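Local structure of protein YiiM (Escherichia coli, 1O65) at residues H71-R74 against E75-L78; T216-K219 against R220-G224. The protein is of unproven function but carries a MOSC domain, the family of which is generally linked to molybdenum binding and oxidoreductase activity on nitrogenous compounds. All coordinates share one frame; numbering follows the deposited sequence.

Interaction 1. Residues H71-R74 against E75-L78; sequences HYPR and EHYL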
loop_
_atom_site.group_PDB
_atom_site.type_symbol
_atom_site.label_atom_id
_atom_site.label_comp_id
_atom_site.label_asym_id
_atom_site.label_seq_id
_atom_site.Cartn_x
_atom_site.Cartn_y
_atom_site.Cartn_z
ATOM N N HIS A 71 -0.374 -4.221 -0.550
ATOM C CA HIS A 71 -1.753 -4.523 -0.916
ATOM C C HIS A 71 -2.145 -3.831 -2.217
ATOM O O HIS A 71 -1.846 -2.643 -2.358
ATOM C CB HIS A 71 -2.692 -3.954 0.191
ATOM C CG HIS A 71 -4.062 -4.542 0.167
ATOM N ND1 HIS A 71 -4.605 -5.213 1.260
ATOM C CD2 HIS A 71 -4.985 -4.625 -0.823
ATOM C CE1 HIS A 71 -5.804 -5.667 0.939
ATOM N NE2 HIS A 71 -6.059 -5.321 -0.312
ATOM N N TYR A 72 -2.849 -4.509 -3.123
ATOM C CA TYR A 72 -3.334 -3.804 -4.323
ATOM C C TYR A 72 -4.780 -4.224 -4.584
ATOM O O TYR A 72 -5.156 -5.401 -4.631
ATOM C CB TYR A 72 -2.454 -3.973 -5.535
ATOM C CG TYR A 72 -2.594 -2.903 -6.599
ATOM C CD1 TYR A 72 -2.130 -1.614 -6.387
ATOM C CD2 TYR A 72 -3.187 -3.180 -7.835
ATOM C CE1 TYR A 72 -2.239 -0.623 -7.340
ATOM C CE2 TYR A 72 -3.300 -2.198 -8.791
ATOM C CZ TYR A 72 -2.827 -0.921 -8.549
ATOM O OH TYR A 72 -2.954 0.057 -9.512
ATOM N N PRO A 73 -5.656 -3.234 -4.654
ATOM C CA PRO A 73 -7.061 -3.531 -4.892
ATOM C C PRO A 73 -7.258 -4.068 -6.293
ATOM O O PRO A 73 -6.804 -3.440 -7.283
ATOM C CB PRO A 73 -7.763 -2.205 -4.681
ATOM C CG PRO A 73 -6.795 -1.341 -3.916
ATOM C CD PRO A 73 -5.417 -1.821 -4.298
ATOM N N ARG A 74 -7.947 -5.203 -6.421
ATOM C CA ARG A 74 -8.288 -5.700 -7.758
ATOM C C ARG A 74 -9.160 -4.690 -8.508
ATOM O O ARG A 74 -9.136 -4.719 -9.750
ATOM C CB ARG A 74 -9.006 -7.050 -7.753
ATOM C CG ARG A 74 -8.115 -8.226 -7.364
ATOM C CD ARG A 74 -8.757 -9.573 -7.711
ATOM N NE ARG A 74 -9.791 -9.895 -6.744
ATOM C CZ ARG A 74 -9.793 -10.427 -5.552
ATOM N NH1 ARG A 74 -8.693 -10.823 -4.926
ATOM N NH2 ARG A 74 -10.952 -10.616 -4.891
ATOM N N GLU A 75 -9.956 -3.849 -7.847
ATOM C CA GLU A 75 -10.720 -2.831 -8.581
ATOM C C GLU A 75 -9.848 -2.076 -9.590
ATOM O O GLU A 75 -10.294 -1.821 -10.716
ATOM C CB GLU A 75 -11.344 -1.828 -7.615
ATOM C CG GLU A 75 -12.442 -2.311 -6.706
ATOM C CD GLU A 75 -12.078 -3.070 -5.458
ATOM O OE1 GLU A 75 -10.933 -3.557 -5.289
ATOM O OE2 GLU A 75 -12.986 -3.235 -4.578
ATOM N N HIS A 76 -8.569 -1.782 -9.304
ATOM C CA HIS A 76 -7.749 -1.010 -10.213
ATOM C C HIS A 76 -7.391 -1.706 -11.504
ATOM O O HIS A 76 -6.996 -1.018 -12.454
ATOM C CB HIS A 76 -6.465 -0.484 -9.556
ATOM C CG HIS A 76 -6.677 0.314 -8.315
ATOM N ND1 HIS A 76 -7.796 1.089 -8.113
ATOM C CD2 HIS A 76 -5.908 0.452 -7.211
ATOM C CE1 HIS A 76 -7.733 1.640 -6.915
ATOM N NE2 HIS A 76 -6.575 1.281 -6.360
ATOM N N TYR A 77 -7.413 -3.025 -11.577
ATOM C CA TYR A 77 -7.116 -3.733 -12.822
ATOM C C TYR A 77 -8.188 -3.426 -13.862
ATOM O O TYR A 77 -7.886 -3.298 -15.060
ATOM C CB TYR A 77 -6.970 -5.248 -12.594
ATOM C CG TYR A 77 -5.703 -5.585 -11.822
ATOM C CD1 TYR A 77 -4.477 -5.110 -12.255
ATOM C CD2 TYR A 77 -5.749 -6.310 -10.627
ATOM C CE1 TYR A 77 -3.318 -5.408 -11.567
ATOM C CE2 TYR A 77 -4.596 -6.591 -9.920
ATOM C CZ TYR A 77 -3.380 -6.141 -10.398
ATOM O OH TYR A 77 -2.223 -6.405 -9.724
ATOM N N LEU A 78 -9.450 -3.335 -13.430
ATOM C CA LEU A 78 -10.514 -2.940 -14.360
ATOM C C LEU A 78 -10.118 -1.609 -15.015
ATOM O O LEU A 78 -10.094 -1.470 -16.240
ATOM C CB LEU A 78 -11.839 -2.743 -13.623
ATOM C CG LEU A 78 -12.418 -4.001 -12.955
ATOM C CD1 LEU A 78 -13.613 -3.621 -12.078
ATOM C CD2 LEU A 78 -12.823 -5.021 -14.019
#

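Interaction 2. Residues T216-K219 against R220-G224; sequences TMQK and RRLSG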
loop_
_atom_site.group_PDB
_atom_site.type_symbol
_atom_site.label_atom_id
_atom_site.label_comp_id
_atom_site.label_asym_id
_atom_site.label_seq_id
_atom_site.Cartn_x
_atom_site.Cartn_y
_atom_site.Cartn_z
ATOM N N THR A 216 9.943 12.107 5.304
ATOM C CA THR A 216 9.651 12.972 4.157
ATOM C C THR A 216 8.803 14.170 4.574
ATOM O O THR A 216 9.073 15.323 4.227
ATOM C CB THR A 216 8.876 12.197 3.084
ATOM O OG1 THR A 216 9.684 11.095 2.670
ATOM C CG2 THR A 216 8.512 13.067 1.889
ATOM N N MET A 217 7.723 13.854 5.303
ATOM C CA MET A 217 6.827 14.947 5.704
ATOM C C MET A 217 7.538 15.876 6.649
ATOM O O MET A 217 7.452 17.088 6.445
ATOM C CB MET A 217 5.482 14.450 6.218
ATOM C CG MET A 217 4.762 13.638 5.150
ATOM S SD MET A 217 4.385 14.644 3.695
ATOM C CE MET A 217 4.328 13.394 2.422
ATOM N N GLN A 218 8.307 15.333 7.604
ATOM C CA GLN A 218 9.029 16.272 8.491
ATOM C C GLN A 218 10.039 17.096 7.694
ATOM O O GLN A 218 10.209 18.292 7.952
ATOM C CB GLN A 218 9.712 15.537 9.634
ATOM C CG GLN A 218 10.391 16.466 10.639
ATOM C CD GLN A 218 9.430 17.357 11.387
ATOM O OE1 GLN A 218 8.623 16.955 12.240
ATOM N NE2 GLN A 218 9.503 18.653 11.086
ATOM N N LYS A 219 10.732 16.479 6.710
ATOM C CA LYS A 219 11.664 17.264 5.901
ATOM C C LYS A 219 10.932 18.391 5.165
ATOM O O LYS A 219 11.526 19.467 5.009
ATOM C CB LYS A 219 12.500 16.505 4.898
ATOM C CG LYS A 219 13.499 15.520 5.479
ATOM C CD LYS A 219 14.390 16.184 6.493
ATOM C CE LYS A 219 15.585 15.299 6.877
ATOM N NZ LYS A 219 16.441 16.064 7.838
ATOM N N ARG A 220 9.688 18.167 4.745
ATOM C CA ARG A 220 9.006 19.265 4.048
ATOM C C ARG A 220 8.708 20.431 4.989
ATOM O O ARG A 220 8.867 21.579 4.567
ATOM C CB ARG A 220 7.708 18.786 3.393
ATOM C CG ARG A 220 7.991 17.843 2.201
ATOM C CD ARG A 220 6.617 17.412 1.659
ATOM N NE ARG A 220 6.727 16.335 0.697
ATOM C CZ ARG A 220 5.712 15.939 -0.065
ATOM N NH1 ARG A 220 4.537 16.563 0.055
ATOM N NH2 ARG A 220 5.888 14.961 -0.928
ATOM N N ARG A 221 8.312 20.148 6.234
ATOM C CA ARG A 221 7.970 21.240 7.143
ATOM C C ARG A 221 9.179 22.143 7.398
ATOM O O ARG A 221 9.006 23.357 7.381
ATOM C CB ARG A 221 7.373 20.790 8.478
ATOM C CG ARG A 221 6.204 19.815 8.345
ATOM C CD ARG A 221 5.446 19.650 9.638
ATOM N NE ARG A 221 4.764 20.883 10.069
ATOM C CZ ARG A 221 4.420 21.072 11.337
ATOM N NH1 ARG A 221 4.707 20.110 12.241
ATOM N NH2 ARG A 221 3.806 22.187 11.707
ATOM N N LEU A 222 10.353 21.539 7.573
ATOM C CA LEU A 222 11.555 22.292 7.887
ATOM C C LEU A 222 12.184 22.984 6.696
ATOM O O LEU A 222 12.719 24.085 6.824
ATOM C CB LEU A 222 12.579 21.374 8.580
ATOM C CG LEU A 222 12.151 20.910 9.993
ATOM C CD1 LEU A 222 13.039 19.775 10.467
ATOM C CD2 LEU A 222 12.243 22.076 10.972
ATOM N N SER A 223 12.077 22.378 5.510
ATOM C CA SER A 223 12.679 22.985 4.332
ATOM C C SER A 223 11.736 23.973 3.678
ATOM O O SER A 223 12.168 24.886 2.979
ATOM C CB SER A 223 13.095 21.894 3.317
ATOM O OG SER A 223 11.952 21.482 2.590
ATOM N N GLY A 224 10.433 23.788 3.875
ATOM C CA GLY A 224 9.452 24.682 3.237
ATOM C C GLY A 224 9.322 24.282 1.772
ATOM O O GLY A 224 8.832 25.044 0.945
#

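Interaction 1. Residues H71-R74 against E75-L78
Tyr72 holds its CG anti to the backbone N (chi1 -158°), while His76 keeps CG beside its own N (chi1 -55°), and these two settings carry the tyrosine ring and the imidazole to the same place at the junction of strand and helix. The imidazole presents an edge to the face of the tyrosine ring in a T-shaped pair, the planes inclined at 69°. Its leading atom is CD2, which lies 3.6 Å from Tyr72 CZ, and His76 CB rests 3.6 Å from Tyr72 OH. Pro73 lies over a face of the imidazole, its CB 4.2 Å from the His76 ring centroid, in a CH-pi contact; a rigid proline suits this place because its ring offers C-H groups and has no N-H to satisfy. Tyr77 joins the cluster obliquely, its CZ 3.9 Å from Tyr72 CD2. The polar ends are paired elsewhere: Tyr72 OH with Trp80 NE1 and Lys153 O, His76 NE2 with Glu107, Tyr77 OH with Glu98. An alanine at Tyr72 would take away the face that receives the imidazole edge, and would probably open a gap beside Tyr77 and leave Trp80 NE1 without this hydroxyl partner. The backbone turns tightly here: His76 N bonds to Pro73 O at 3.2 Å and Tyr77 N to Arg74 O at 3.0 Å. The Arg74 guanidinium forms salt bridges with Asp18 and Asp103. Tyr72, His76 and Tyr77 form an aromatic cluster at the strand-to-helix turn of a beta-alpha-beta unit, made up of strand 69-73, helix 75-83 and strand 100-102 within the MOSC domain.

Interaction 2. Residues T216-K219 against R220-G224
Arg220 runs alongside Thr216 and Met217 on one side of the helix, and its chain can be followed outward atom by atom. CB lies 3.5 Å from Met217 O, and CG lies 3.4 Å from Thr216 O, so the first methylenes pass beside the carbonyl oxygens of the preceding turn. Extended from CG to NE, the chain then brings CD within 4.1 Å of Met217 SD and NE within 3.9 Å of Thr216 CG2. At the tip, Met217 CE sits over the centre of one guanidinium face, 3.8 Å from Arg220 CZ. The flexible methionine thus covers the flat face and leaves the N-H groups to polar partners: NH2 bonds to Glu227 in a salt bridge and to Ala190 O, which suits a buried arginine. Along the backbone, helical bonds run from Arg220 N to Thr216 O and from Ser223 N to Lys219 O. Gly224 then leaves the helix with positive phi, easier for glycine, which has no side chain to strain. On another side, Gln218 NE2 meets Leu222 CG at 3.6 Å. Helix 211-223 packs against helix 197-204, where Met217 touches Tyr200 and Leu204 and Arg221 forms a salt bridge with Asp197, while Arg220 reaches the end of helix 183-191.

Interaction 1 comes first along the chain and interaction 2 much later, near the end of the modelled residues. Their centres are 31 Å apart, on opposite sides of the chain's centre, and their nearest atoms are about 18 Å apart, so neither touches the other. They share no helix, strand or sheet. Residues 71-78 pass from a strand of the mixed sheet into helix 75-83, within the MOSC domain, whereas residues 216-224 cover the last turns of helix 211-223 and the first residue beyond it, in the YiiM-like three-helix domain. The protein thus joins a sheet-based part and a small helical part in one chain, and each contact is local to its own part: a strand-to-helix turn in one, a helix end in the other.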